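Local atomic coordinates of neurotoxin (Clostridium botulinum, PDB entry 2QN0), a protein that acts as the zinc-dependent protease (light chain) of botulinum neurotoxin C1, probably cleaving the neuronal SNARE proteins syntaxin and SNAP-25. Residues E104-R109 / Q356-F361; N207-G212 / N407-G412; M221-I226 / N397-P402; N237-A242 / N352-I357. One frame throughout, in Å; residues are numbered along the deposited sequence.

Contact 1: residues E104-R109 / Q356-F361; sequences EELIYR and QIFTEF
Phe358 pushes its ring end-on against helix 101-112 and is met there by three side chains, Glu105, Leu106 and Arg109, each from a different direction. Glu105 comes to the ring edge: its CG lies near the ring plane, 3.7 Å from Phe358 CZ. Leu106 runs alongside in the opposite sense, its CB 4.0 Å from Phe358 CE1, and offers the ring an aliphatic partner. Arg109 crosses at a slant, with one ring carbon, Phe358 CE2, over a face of the guanidinium, offset toward its rim and 3.5 Å from Arg109 NH1. The two planes are 63° apart, so this is no parallel stack.

One helical turn separates Glu105 from Arg109, and a salt bridge joins them. Glu105 bends at chi2 (59°), which folds its carboxylate back toward the arginine. Arg109 NE reaches Glu105 OE2 at 2.6 Å through a nearly straight bond of 170°, in the guanidinium plane and on the anti lone pair of the oxygen. Arg109 NH2 has a second carboxylate, that of Glu353 on helix 344-357. On the inner side, Leu106 also packs on Met228, Leu231 and Met235 of helix 223-238. Glu360, just beyond the Phe358 turn, accepts a hydrogen bond from the zinc ligand His229.

Phenylalanine suits a place where an aliphatic side chain and a cation both come up against the ring. Two acids probably balance the arginine's charge and help to fix its rotation, letting it lie against the ring without a hydrogen bond crossing between the segments.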
loop_
_atom_site.group_PDB
_atom_site.type_symbol
_atom_site.label_atom_id
_atom_site.label_comp_id
_atom_site.label_asym_id
_atom_site.label_seq_id
_atom_site.Cartn_x
_atom_site.Cartn_y
_atom_site.Cartn_z
ATOM N N GLU A 104 -14.386 -0.482 1.575
ATOM C CA GLU A 104 -14.657 -0.000 2.924
ATOM C C GLU A 104 -14.033 -0.971 3.926
ATOM O O GLU A 104 -13.457 -0.555 4.931
ATOM C CB GLU A 104 -16.166 0.097 3.164
ATOM C CG GLU A 104 -16.525 0.693 4.516
ATOM C CD GLU A 104 -18.019 0.711 4.772
ATOM O OE1 GLU A 104 -18.771 1.161 3.881
ATOM O OE2 GLU A 104 -18.441 0.282 5.867
ATOM N N GLU A 105 -14.140 -2.267 3.645
ATOM C CA GLU A 105 -13.579 -3.284 4.533
ATOM C C GLU A 105 -12.053 -3.221 4.518
ATOM O O GLU A 105 -11.407 -3.366 5.556
ATOM C CB GLU A 105 -14.057 -4.679 4.114
ATOM C CG GLU A 105 -13.606 -5.814 5.031
ATOM C CD GLU A 105 -14.079 -5.647 6.471
ATOM O OE1 GLU A 105 -15.207 -5.150 6.681
ATOM O OE2 GLU A 105 -13.328 -6.028 7.395
ATOM N N LEU A 106 -11.478 -3.009 3.336
ATOM C CA LEU A 106 -10.027 -2.905 3.199
ATOM C C LEU A 106 -9.520 -1.747 4.059
ATOM O O LEU A 106 -8.571 -1.895 4.834
ATOM C CB LEU A 106 -9.656 -2.664 1.730
ATOM C CG LEU A 106 -8.185 -2.404 1.396
ATOM C CD1 LEU A 106 -7.342 -3.632 1.752
ATOM C CD2 LEU A 106 -8.059 -2.082 -0.085
ATOM N N ILE A 107 -10.164 -0.592 3.926
ATOM C CA ILE A 107 -9.771 0.582 4.699
ATOM C C ILE A 107 -9.995 0.358 6.194
ATOM O O ILE A 107 -9.164 0.733 7.025
ATOM C CB ILE A 107 -10.561 1.831 4.237
ATOM C CG1 ILE A 107 -10.196 2.153 2.785
ATOM C CG2 ILE A 107 -10.241 3.022 5.137
ATOM C CD1 ILE A 107 -11.060 3.233 2.141
ATOM N N TYR A 108 -11.120 -0.259 6.537
ATOM C CA TYR A 108 -11.432 -0.526 7.934
ATOM C C TYR A 108 -10.337 -1.372 8.579
ATOM O O TYR A 108 -9.825 -1.042 9.650
ATOM C CB TYR A 108 -12.769 -1.261 8.049
ATOM C CG TYR A 108 -13.085 -1.702 9.459
ATOM C CD1 TYR A 108 -13.523 -0.788 10.417
ATOM C CD2 TYR A 108 -12.891 -3.027 9.853
ATOM C CE1 TYR A 108 -13.759 -1.183 11.736
ATOM C CE2 TYR A 108 -13.121 -3.430 11.166
ATOM C CZ TYR A 108 -13.554 -2.503 12.100
ATOM O OH TYR A 108 -13.772 -2.898 13.401
ATOM N N ARG A 109 -9.973 -2.470 7.926
ATOM C CA ARG A 109 -8.949 -3.346 8.480
ATOM C C ARG A 109 -7.597 -2.661 8.623
ATOM O O ARG A 109 -6.974 -2.718 9.682
ATOM C CB ARG A 109 -8.818 -4.609 7.624
ATOM C CG ARG A 109 -10.107 -5.416 7.578
ATOM C CD ARG A 109 -9.918 -6.768 6.920
ATOM N NE ARG A 109 -11.204 -7.430 6.721
ATOM C CZ ARG A 109 -11.352 -8.697 6.353
ATOM N NH1 ARG A 109 -10.288 -9.460 6.142
ATOM N NH2 ARG A 109 -12.569 -9.197 6.181
ATOM N N GLN A 356 -6.587 -14.020 -1.712
ATOM C CA GLN A 356 -7.360 -14.276 -2.918
ATOM C C GLN A 356 -8.617 -13.442 -3.133
ATOM O O GLN A 356 -9.145 -13.409 -4.242
ATOM C CB GLN A 356 -7.689 -15.771 -2.997
ATOM C CG GLN A 356 -6.432 -16.622 -3.126
ATOM C CD GLN A 356 -6.715 -18.062 -3.500
ATOM O OE1 GLN A 356 -7.635 -18.347 -4.264
ATOM N NE2 GLN A 356 -5.908 -18.978 -2.977
ATOM N N ILE A 357 -9.096 -12.763 -2.092
ATOM C CA ILE A 357 -10.285 -11.925 -2.229
ATOM C C ILE A 357 -9.888 -10.447 -2.322
ATOM O O ILE A 357 -10.385 -9.711 -3.174
ATOM C CB ILE A 357 -11.248 -12.134 -1.051
ATOM C CG1 ILE A 357 -11.740 -13.586 -1.049
ATOM C CG2 ILE A 357 -12.428 -11.172 -1.162
ATOM C CD1 ILE A 357 -12.732 -13.905 0.051
ATOM N N PHE A 358 -8.998 -10.018 -1.436
ATOM C CA PHE A 358 -8.509 -8.644 -1.458
ATOM C C PHE A 358 -7.362 -8.609 -2.465
ATOM O O PHE A 358 -6.188 -8.615 -2.085
ATOM C CB PHE A 358 -8.011 -8.238 -0.070
ATOM C CG PHE A 358 -9.120 -7.943 0.905
ATOM C CD1 PHE A 358 -9.848 -6.760 0.810
ATOM C CD2 PHE A 358 -9.449 -8.852 1.903
ATOM C CE1 PHE A 358 -10.890 -6.489 1.697
ATOM C CE2 PHE A 358 -10.491 -8.591 2.795
ATOM C CZ PHE A 358 -11.213 -7.405 2.690
ATOM N N THR A 359 -7.716 -8.583 -3.751
ATOM C CA THR A 359 -6.732 -8.572 -4.831
ATOM C C THR A 359 -7.108 -7.552 -5.904
ATOM O O THR A 359 -8.283 -7.245 -6.096
ATOM C CB THR A 359 -6.642 -9.948 -5.530
ATOM O OG1 THR A 359 -7.875 -10.213 -6.212
ATOM C CG2 THR A 359 -6.384 -11.056 -4.509
ATOM N N GLU A 360 -6.101 -7.041 -6.605
ATOM C CA GLU A 360 -6.320 -6.064 -7.673
ATOM C C GLU A 360 -7.300 -6.611 -8.715
ATOM O O GLU A 360 -8.225 -5.920 -9.155
ATOM C CB GLU A 360 -4.992 -5.743 -8.358
ATOM C CG GLU A 360 -5.089 -4.669 -9.436
ATOM C CD GLU A 360 -3.802 -4.527 -10.225
ATOM O OE1 GLU A 360 -2.717 -4.611 -9.608
ATOM O OE2 GLU A 360 -3.874 -4.318 -11.456
ATOM N N PHE A 361 -7.072 -7.859 -9.111
ATOM C CA PHE A 361 -7.901 -8.544 -10.096
ATOM C C PHE A 361 -9.376 -8.539 -9.693
ATOM O O PHE A 361 -10.258 -8.299 -10.519
ATOM C CB PHE A 361 -7.418 -9.990 -10.248
ATOM C CG PHE A 361 -8.059 -10.728 -11.388
ATOM C CD1 PHE A 361 -7.568 -10.593 -12.684
ATOM C CD2 PHE A 361 -9.159 -11.548 -11.169
ATOM C CE1 PHE A 361 -8.168 -11.267 -13.747
ATOM C CE2 PHE A 361 -9.764 -12.224 -12.225
ATOM C CZ PHE A 361 -9.267 -12.082 -13.515
#

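Contact 2: residues N207-G212 / N407-G412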
loop_
_atom_site.group_PDB
_atom_site.type_symbol
_atom_site.label_atom_id
_atom_site.label_comp_id
_atom_site.label_asym_id
_atom_site.label_seq_id
_atom_site.Cartn_x
_atom_site.Cartn_y
_atom_site.Cartn_z
ATOM N N ASN A 207 -11.372 -6.875 -19.733
ATOM C CA ASN A 207 -12.664 -6.757 -20.394
ATOM C C ASN A 207 -12.583 -6.636 -21.910
ATOM O O ASN A 207 -11.934 -5.737 -22.443
ATOM C CB ASN A 207 -13.429 -5.555 -19.835
ATOM C CG ASN A 207 -13.831 -5.745 -18.384
ATOM O OD1 ASN A 207 -14.745 -6.505 -18.080
ATOM N ND2 ASN A 207 -13.137 -5.063 -17.484
ATOM N N ASP A 208 -13.256 -7.552 -22.596
ATOM C CA ASP A 208 -13.304 -7.552 -24.051
ATOM C C ASP A 208 -14.193 -6.371 -24.446
ATOM O O ASP A 208 -15.278 -6.205 -23.890
ATOM C CB ASP A 208 -13.938 -8.861 -24.535
ATOM C CG ASP A 208 -13.900 -9.019 -26.048
ATOM O OD1 ASP A 208 -13.790 -8.005 -26.767
ATOM O OD2 ASP A 208 -13.998 -10.172 -26.518
ATOM N N VAL A 209 -13.732 -5.537 -25.376
ATOM C CA VAL A 209 -14.539 -4.406 -25.827
ATOM C C VAL A 209 -14.829 -4.500 -27.327
ATOM O O VAL A 209 -15.112 -3.495 -27.981
ATOM C CB VAL A 209 -13.878 -3.034 -25.504
ATOM C CG1 VAL A 209 -13.864 -2.810 -23.994
ATOM C CG2 VAL A 209 -12.466 -2.970 -26.070
ATOM N N GLY A 210 -14.748 -5.723 -27.851
ATOM C CA GLY A 210 -15.041 -5.984 -29.252
ATOM C C GLY A 210 -13.978 -5.714 -30.300
ATOM O O GLY A 210 -14.267 -5.784 -31.497
ATOM N N GLU A 211 -12.750 -5.438 -29.874
ATOM C CA GLU A 211 -11.671 -5.128 -30.812
ATOM C C GLU A 211 -10.727 -6.282 -31.131
ATOM O O GLU A 211 -9.728 -6.090 -31.825
ATOM C CB GLU A 211 -10.846 -3.965 -30.267
ATOM C CG GLU A 211 -11.668 -2.745 -29.888
ATOM C CD GLU A 211 -10.827 -1.665 -29.242
ATOM O OE1 GLU A 211 -10.009 -1.999 -28.358
ATOM O OE2 GLU A 211 -10.987 -0.484 -29.607
ATOM N N GLY A 212 -11.049 -7.472 -30.641
ATOM C CA GLY A 212 -10.199 -8.634 -30.849
ATOM C C GLY A 212 -9.691 -8.925 -32.251
ATOM O O GLY A 212 -8.547 -9.350 -32.425
ATOM N N ASN A 407 -19.175 6.353 -20.436
ATOM C CA ASN A 407 -19.545 5.221 -19.598
ATOM C C ASN A 407 -19.735 3.906 -20.353
ATOM O O ASN A 407 -19.932 2.861 -19.736
ATOM C CB ASN A 407 -20.825 5.552 -18.830
ATOM C CG ASN A 407 -21.984 5.874 -19.750
ATOM O OD1 ASN A 407 -21.884 6.749 -20.611
ATOM N ND2 ASN A 407 -23.094 5.166 -19.575
ATOM N N VAL A 408 -19.680 3.954 -21.680
ATOM C CA VAL A 408 -19.854 2.747 -22.482
ATOM C C VAL A 408 -18.505 2.123 -22.825
ATOM O O VAL A 408 -17.586 2.807 -23.273
ATOM C CB VAL A 408 -20.616 3.048 -23.796
ATOM C CG1 VAL A 408 -20.801 1.770 -24.599
ATOM C CG2 VAL A 408 -21.973 3.665 -23.477
ATOM N N LEU A 409 -18.399 0.817 -22.603
ATOM C CA LEU A 409 -17.176 0.070 -22.878
ATOM C C LEU A 409 -15.911 0.743 -22.352
ATOM O O LEU A 409 -14.889 0.802 -23.040
ATOM C CB LEU A 409 -17.044 -0.197 -24.383
ATOM C CG LEU A 409 -18.138 -1.098 -24.973
ATOM C CD1 LEU A 409 -17.902 -1.299 -26.460
ATOM C CD2 LEU A 409 -18.144 -2.437 -24.249
ATOM N N PHE A 410 -15.994 1.259 -21.131
ATOM C CA PHE A 410 -14.855 1.892 -20.476
ATOM C C PHE A 410 -14.150 2.968 -21.300
ATOM O O PHE A 410 -12.943 3.162 -21.166
ATOM C CB PHE A 410 -13.847 0.802 -20.084
ATOM C CG PHE A 410 -14.486 -0.403 -19.458
ATOM C CD1 PHE A 410 -14.924 -0.368 -18.138
ATOM C CD2 PHE A 410 -14.703 -1.556 -20.206
ATOM C CE1 PHE A 410 -15.573 -1.463 -17.573
ATOM C CE2 PHE A 410 -15.351 -2.657 -19.650
ATOM C CZ PHE A 410 -15.787 -2.609 -18.329
ATOM N N MET A 411 -14.896 3.681 -22.138
ATOM C CA MET A 411 -14.291 4.722 -22.963
ATOM C C MET A 411 -13.512 5.768 -22.176
ATOM O O MET A 411 -12.559 6.356 -22.692
ATOM C CB MET A 411 -15.359 5.415 -23.816
ATOM C CG MET A 411 -15.560 4.769 -25.169
ATOM S SD MET A 411 -16.761 5.654 -26.179
ATOM C CE MET A 411 -18.044 4.423 -26.310
ATOM N N GLY A 412 -13.910 6.006 -20.929
ATOM C CA GLY A 412 -13.208 6.986 -20.116
ATOM C C GLY A 412 -11.748 6.624 -19.890
ATOM O O GLY A 412 -10.903 7.497 -19.675
#
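With chi1 at -67°, Asn207 swings its amide away from its own carbonyl and over toward Phe410, whose chi1 of -44° turns the ring to meet it. The two side chains cross at about a right angle, yet their flat groups are only 29° apart. Asn207 CB comes obliquely to within 3.5 Å of Phe410 CE2, and the amide carbon CG lies 3.7 Å from Phe410 CZ. The asparagine thus meets the CE2-CZ side of the ring with CB and its amide carbon; no hydrogen bond passes between the segments.

Val209 fills the next place along. Its CG1 lies at the edge of the ring, 4.1 Å from Phe410 CD2, and at the same distance from Leu409 CB, so one methyl touches two neighbours. A short beta-branched side chain suits this place, since CG1 meets both neighbours directly from the backbone. In return, Leu409 CD1 lies 3.9 Å from Val209 O.

Each backbone is tightly curled. Asp208 OD1 accepts from Gly210 N at 2.7 Å, an Asx turn, and the positive phi of Gly210 is one that glycine readily adopts. In the other loop, Leu409 and Phe410 both have left-handed backbone conformations inside a turn closed by Met411 N bonding to Val408 O, which presents both side chains to Val209 and Asn207.

The contact's centre lies about 28 Å from the centre of the chain, at the surface. It joins the loop between strands 201-202 and 219-220 to the loop between strands 383-384 and 422-423. Gln370, in the chain that follows helix 360-366, takes a hydrogen bond from Asn207 N and packs on Phe410.

Contact 3: residues M221-I226 / N397-P402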
loop_
_atom_site.group_PDB
_atom_site.type_symbol
_atom_site.label_atom_id
_atom_site.label_comp_id
_atom_site.label_asym_id
_atom_site.label_seq_id
_atom_site.Cartn_x
_atom_site.Cartn_y
_atom_site.Cartn_z
ATOM N N MET A 221 -4.724 2.524 -16.332
ATOM C CA MET A 221 -5.166 1.872 -15.108
ATOM C C MET A 221 -5.893 2.949 -14.309
ATOM O O MET A 221 -5.486 4.111 -14.321
ATOM C CB MET A 221 -3.977 1.373 -14.278
ATOM C CG MET A 221 -3.512 -0.035 -14.609
ATOM S SD MET A 221 -2.316 -0.591 -13.381
ATOM C CE MET A 221 -3.401 -0.972 -12.018
ATOM N N ASP A 222 -6.973 2.576 -13.635
ATOM C CA ASP A 222 -7.691 3.536 -12.811
ATOM C C ASP A 222 -6.806 3.746 -11.582
ATOM O O ASP A 222 -6.337 2.780 -10.970
ATOM C CB ASP A 222 -9.047 2.969 -12.381
ATOM C CG ASP A 222 -9.884 3.979 -11.605
ATOM O OD1 ASP A 222 -9.325 4.664 -10.726
ATOM O OD2 ASP A 222 -11.101 4.083 -11.870
ATOM N N PRO A 223 -6.547 5.009 -11.216
ATOM C CA PRO A 223 -5.712 5.316 -10.055
ATOM C C PRO A 223 -6.074 4.556 -8.778
ATOM O O PRO A 223 -5.187 4.250 -7.976
ATOM C CB PRO A 223 -5.889 6.823 -9.895
ATOM C CG PRO A 223 -6.007 7.276 -11.306
ATOM C CD PRO A 223 -6.939 6.248 -11.916
ATOM N N ILE A 224 -7.354 4.244 -8.566
ATOM C CA ILE A 224 -7.683 3.532 -7.337
ATOM C C ILE A 224 -7.104 2.122 -7.313
ATOM O O ILE A 224 -6.797 1.608 -6.242
ATOM C CB ILE A 224 -9.211 3.438 -7.045
ATOM C CG1 ILE A 224 -9.946 2.741 -8.189
ATOM C CG2 ILE A 224 -9.771 4.829 -6.752
ATOM C CD1 ILE A 224 -11.291 2.171 -7.768
ATOM N N LEU A 225 -6.947 1.496 -8.477
ATOM C CA LEU A 225 -6.389 0.142 -8.507
ATOM C C LEU A 225 -4.886 0.168 -8.272
ATOM O O LEU A 225 -4.323 -0.761 -7.693
ATOM C CB LEU A 225 -6.711 -0.563 -9.828
ATOM C CG LEU A 225 -8.179 -0.975 -10.021
ATOM C CD1 LEU A 225 -8.255 -2.103 -11.039
ATOM C CD2 LEU A 225 -8.782 -1.443 -8.710
ATOM N N ILE A 226 -4.234 1.235 -8.721
ATOM C CA ILE A 226 -2.801 1.374 -8.511
ATOM C C ILE A 226 -2.581 1.471 -7.000
ATOM O O ILE A 226 -1.680 0.837 -6.442
ATOM C CB ILE A 226 -2.262 2.651 -9.199
ATOM C CG1 ILE A 226 -2.472 2.550 -10.714
ATOM C CG2 ILE A 226 -0.787 2.838 -8.873
ATOM C CD1 ILE A 226 -2.011 3.780 -11.494
ATOM N N ASN A 397 -17.839 6.928 -10.650
ATOM C CA ASN A 397 -17.434 6.229 -11.868
ATOM C C ASN A 397 -16.007 6.422 -12.360
ATOM O O ASN A 397 -15.671 5.959 -13.449
ATOM C CB ASN A 397 -18.382 6.597 -13.013
ATOM C CG ASN A 397 -19.820 6.242 -12.715
ATOM O OD1 ASN A 397 -20.651 7.117 -12.472
ATOM N ND2 ASN A 397 -20.122 4.949 -12.723
ATOM N N GLY A 398 -15.167 7.087 -11.576
ATOM C CA GLY A 398 -13.805 7.311 -12.026
ATOM C C GLY A 398 -13.815 8.097 -13.327
ATOM O O GLY A 398 -14.434 9.160 -13.403
ATOM N N PHE A 399 -13.149 7.576 -14.355
ATOM C CA PHE A 399 -13.082 8.244 -15.659
ATOM C C PHE A 399 -14.297 7.974 -16.549
ATOM O O PHE A 399 -14.605 8.765 -17.440
ATOM C CB PHE A 399 -11.844 7.786 -16.442
ATOM C CG PHE A 399 -10.534 8.230 -15.856
ATOM C CD1 PHE A 399 -10.169 9.573 -15.856
ATOM C CD2 PHE A 399 -9.641 7.291 -15.340
ATOM C CE1 PHE A 399 -8.931 9.980 -15.354
ATOM C CE2 PHE A 399 -8.401 7.685 -14.837
ATOM C CZ PHE A 399 -8.042 9.033 -14.844
ATOM N N ASN A 400 -14.972 6.851 -16.319
ATOM C CA ASN A 400 -16.114 6.450 -17.144
ATOM C C ASN A 400 -17.422 7.131 -16.752
ATOM O O ASN A 400 -18.403 6.480 -16.388
ATOM C CB ASN A 400 -16.245 4.929 -17.090
ATOM C CG ASN A 400 -14.933 4.236 -17.414
ATOM O OD1 ASN A 400 -14.266 4.590 -18.386
ATOM N ND2 ASN A 400 -14.553 3.252 -16.602
ATOM N N ILE A 401 -17.418 8.453 -16.871
ATOM C CA ILE A 401 -18.552 9.298 -16.507
ATOM C C ILE A 401 -19.646 9.373 -17.572
ATOM O O ILE A 401 -19.384 9.721 -18.722
ATOM C CB ILE A 401 -18.055 10.724 -16.197
ATOM C CG1 ILE A 401 -16.967 10.663 -15.118
ATOM C CG2 ILE A 401 -19.215 11.599 -15.735
ATOM C CD1 ILE A 401 -16.173 11.949 -14.959
ATOM N N PRO A 402 -20.894 9.054 -17.190
ATOM C CA PRO A 402 -22.052 9.078 -18.091
ATOM C C PRO A 402 -22.304 10.461 -18.696
ATOM O O PRO A 402 -22.606 10.583 -19.884
ATOM C CB PRO A 402 -23.200 8.632 -17.187
ATOM C CG PRO A 402 -22.520 7.737 -16.198
ATOM C CD PRO A 402 -21.277 8.522 -15.871
HETATM O O HOH W 1 -12.147 4.830 -14.378
#
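The Phe399 ring is approached obliquely by the Pro223 ring, which comes from the opposite direction: Pro223 CD lies 3.6 Å from Phe399 CE2. Tyr393 meets the same phenylalanine in an edge-to-face ring contact. The second flat group, the carboxylate of Asp222, divides its work between its oxygens. OD1 receives Ile224 N at 3.0 Å, on its anti side and 27° out of the carboxylate plane, and also bonds Tyr393 OH. OD2 forms a salt bridge with Arg96 and accepts from a water at 2.8 Å. That water in turn accepts a hydrogen bond from Phe399 N at 2.9 Å and so links the segments where no direct hydrogen bond does.

Chi1 of -176° directs the Asp222 carboxylate to where it can serve the helix start and the water together. Gly398 CA lies 4.2 Å from Asp222 OD2. Glycine fits a backbone passing this close to the acid, and its phi of 60° suits the second position of the type II' beta turn from Asn397 to Asn400.

Asp222 is the N-cap of helix 223-238, and Pro223 fills the first helical position, where proline's missing N-H costs nothing. This helix carries the zinc ligands His229 and His233 in the HExxH signature of zinc metalloproteases; the capped start and the turn packed against it are thus part of the active-site helix's setting.

Contact 4: residues N237-A242 / N352-I357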
loop_
_atom_site.group_PDB
_atom_site.type_symbol
_atom_site.label_atom_id
_atom_site.label_comp_id
_atom_site.label_asym_id
_atom_site.label_seq_id
_atom_site.Cartn_x
_atom_site.Cartn_y
_atom_site.Cartn_z
ATOM N N ASN A 237 1.382 -7.275 4.992
ATOM C CA ASN A 237 2.345 -6.823 5.998
ATOM C C ASN A 237 1.725 -6.661 7.383
ATOM O O ASN A 237 2.347 -6.987 8.391
ATOM C CB ASN A 237 2.971 -5.480 5.597
ATOM C CG ASN A 237 3.849 -5.579 4.368
ATOM O OD1 ASN A 237 4.399 -6.635 4.067
ATOM N ND2 ASN A 237 4.002 -4.464 3.659
ATOM N N LEU A 238 0.511 -6.131 7.427
ATOM C CA LEU A 238 -0.180 -5.920 8.691
ATOM C C LEU A 238 -0.521 -7.238 9.380
ATOM O O LEU A 238 -0.385 -7.365 10.595
ATOM C CB LEU A 238 -1.465 -5.124 8.457
ATOM C CG LEU A 238 -2.362 -4.907 9.680
ATOM C CD1 LEU A 238 -1.560 -4.241 10.803
ATOM C CD2 LEU A 238 -3.563 -4.052 9.282
ATOM N N TYR A 239 -0.967 -8.217 8.596
ATOM C CA TYR A 239 -1.346 -9.513 9.148
ATOM C C TYR A 239 -0.196 -10.513 9.241
ATOM O O TYR A 239 -0.394 -11.676 9.602
ATOM C CB TYR A 239 -2.515 -10.080 8.347
ATOM C CG TYR A 239 -3.795 -9.322 8.620
ATOM C CD1 TYR A 239 -4.576 -9.617 9.737
ATOM C CD2 TYR A 239 -4.186 -8.260 7.804
ATOM C CE1 TYR A 239 -5.715 -8.872 10.040
ATOM C CE2 TYR A 239 -5.321 -7.508 8.097
ATOM C CZ TYR A 239 -6.079 -7.818 9.214
ATOM O OH TYR A 239 -7.196 -7.070 9.506
ATOM N N GLY A 240 1.004 -10.046 8.915
ATOM C CA GLY A 240 2.193 -10.877 9.015
ATOM C C GLY A 240 2.282 -12.080 8.100
ATOM O O GLY A 240 2.858 -13.107 8.474
ATOM N N ILE A 241 1.730 -11.962 6.897
ATOM C CA ILE A 241 1.777 -13.068 5.951
ATOM C C ILE A 241 2.515 -12.719 4.661
ATOM O O ILE A 241 2.347 -13.390 3.641
ATOM C CB ILE A 241 0.359 -13.563 5.598
ATOM C CG1 ILE A 241 -0.446 -12.439 4.937
ATOM C CG2 ILE A 241 -0.338 -14.052 6.859
ATOM C CD1 ILE A 241 -1.723 -12.909 4.281
ATOM N N ALA A 242 3.335 -11.673 4.703
ATOM C CA ALA A 242 4.097 -11.269 3.523
ATOM C C ALA A 242 5.059 -12.382 3.112
ATOM O O ALA A 242 5.647 -13.051 3.964
ATOM C CB ALA A 242 4.879 -9.985 3.812
ATOM N N ASN A 352 -7.350 -16.947 3.138
ATOM C CA ASN A 352 -7.912 -16.906 1.793
ATOM C C ASN A 352 -8.376 -15.496 1.447
ATOM O O ASN A 352 -8.163 -15.022 0.333
ATOM C CB ASN A 352 -9.083 -17.878 1.663
ATOM C CG ASN A 352 -9.655 -17.900 0.261
ATOM O OD1 ASN A 352 -10.745 -17.391 0.013
ATOM N ND2 ASN A 352 -8.906 -18.478 -0.671
ATOM N N GLU A 353 -9.014 -14.830 2.403
ATOM C CA GLU A 353 -9.477 -13.461 2.186
ATOM C C GLU A 353 -8.310 -12.549 1.830
ATOM O O GLU A 353 -8.347 -11.821 0.838
ATOM C CB GLU A 353 -10.139 -12.913 3.450
ATOM C CG GLU A 353 -11.580 -13.323 3.658
ATOM C CD GLU A 353 -12.111 -12.851 4.995
ATOM O OE1 GLU A 353 -11.727 -11.740 5.426
ATOM O OE2 GLU A 353 -12.913 -13.584 5.611
ATOM N N LEU A 354 -7.274 -12.597 2.659
ATOM C CA LEU A 354 -6.094 -11.755 2.487
ATOM C C LEU A 354 -5.281 -11.980 1.220
ATOM O O LEU A 354 -4.635 -11.054 0.730
ATOM C CB LEU A 354 -5.167 -11.919 3.696
ATOM C CG LEU A 354 -5.771 -11.554 5.052
ATOM C CD1 LEU A 354 -4.779 -11.876 6.153
ATOM C CD2 LEU A 354 -6.131 -10.066 5.065
ATOM N N THR A 355 -5.316 -13.198 0.683
ATOM C CA THR A 355 -4.528 -13.521 -0.502
ATOM C C THR A 355 -5.290 -13.748 -1.800
ATOM O O THR A 355 -4.698 -13.678 -2.879
ATOM C CB THR A 355 -3.665 -14.777 -0.255
ATOM O OG1 THR A 355 -4.517 -15.877 0.094
ATOM C CG2 THR A 355 -2.670 -14.531 0.867
ATOM N N GLN A 356 -6.587 -14.020 -1.712
ATOM C CA GLN A 356 -7.360 -14.276 -2.918
ATOM C C GLN A 356 -8.617 -13.442 -3.133
ATOM O O GLN A 356 -9.145 -13.409 -4.242
ATOM C CB GLN A 356 -7.689 -15.771 -2.997
ATOM C CG GLN A 356 -6.432 -16.622 -3.126
ATOM C CD GLN A 356 -6.715 -18.062 -3.500
ATOM O OE1 GLN A 356 -7.635 -18.347 -4.264
ATOM N NE2 GLN A 356 -5.908 -18.978 -2.977
ATOM N N ILE A 357 -9.096 -12.763 -2.092
ATOM C CA ILE A 357 -10.285 -11.925 -2.229
ATOM C C ILE A 357 -9.888 -10.447 -2.322
ATOM O O ILE A 357 -10.385 -9.711 -3.174
ATOM C CB ILE A 357 -11.248 -12.134 -1.051
ATOM C CG1 ILE A 357 -11.740 -13.586 -1.049
ATOM C CG2 ILE A 357 -12.428 -11.172 -1.162
ATOM C CD1 ILE A 357 -12.732 -13.905 0.051
#
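Apolar packing makes up the direct contact, and Leu354 is at its centre. One branch, CD1, reaches Tyr239 CB at 3.6 Å and Tyr239 CG at 3.7 Å; the other, CD2, lies 3.8 Å from Tyr239 CD2. The leucine crosses the tyrosine at about a right angle, both methyls coming to the same side of the ring plane. Ile241 comes in beside it: with CG1 set between the backbone N and the carbonyl carbon (chi1 61°), its CD1 reaches Leu354 CB at 3.6 Å and Thr355 CG2 at 3.9 Å.

Polar bonds lead away from this interface. Tyr239 OH is held by Asp113, while Thr355 OG1 turns back to Tyr351 O of its own helix and leaves the methyl for Ile241.

Backbone shape contributes too. Gly240, with positive phi, ends helix 223-238 in a Schellman motif, after which the chain turns to present Ile241. Across from it, helix 344-357 widens into a pi-type turn at 353-357.

Tyrosine and threonine suit this buried border because each offers carbon to the contact and satisfies its hydroxyl outside it. Cohesion between the segments therefore probably rests mainly on hydrophobic burial.

Contacts 3 and 4 involve the two ends of helix 223-238, which carries zinc ligands His229 and His233; their centres are about 25 Å apart. Contact 4 shares helix 344-357 with contact 1, their centres about 10 Å apart, and helix 101-112 enters through contact 1. Contacts 3 and 2 are also neighbours, about 14 Å between centres, and both use the long loop region between strands 383-384 and 422-423. Contact 2 is centred about 32 Å from contact 4. In chain order, first segments run 1, 2, 3, 4 and second segments 4, 1, 3, 2. Contacts 3 and 4 thus tie sequence-distant chain to both ends of the zinc-bearing helix; contact 2 joins two surface loops.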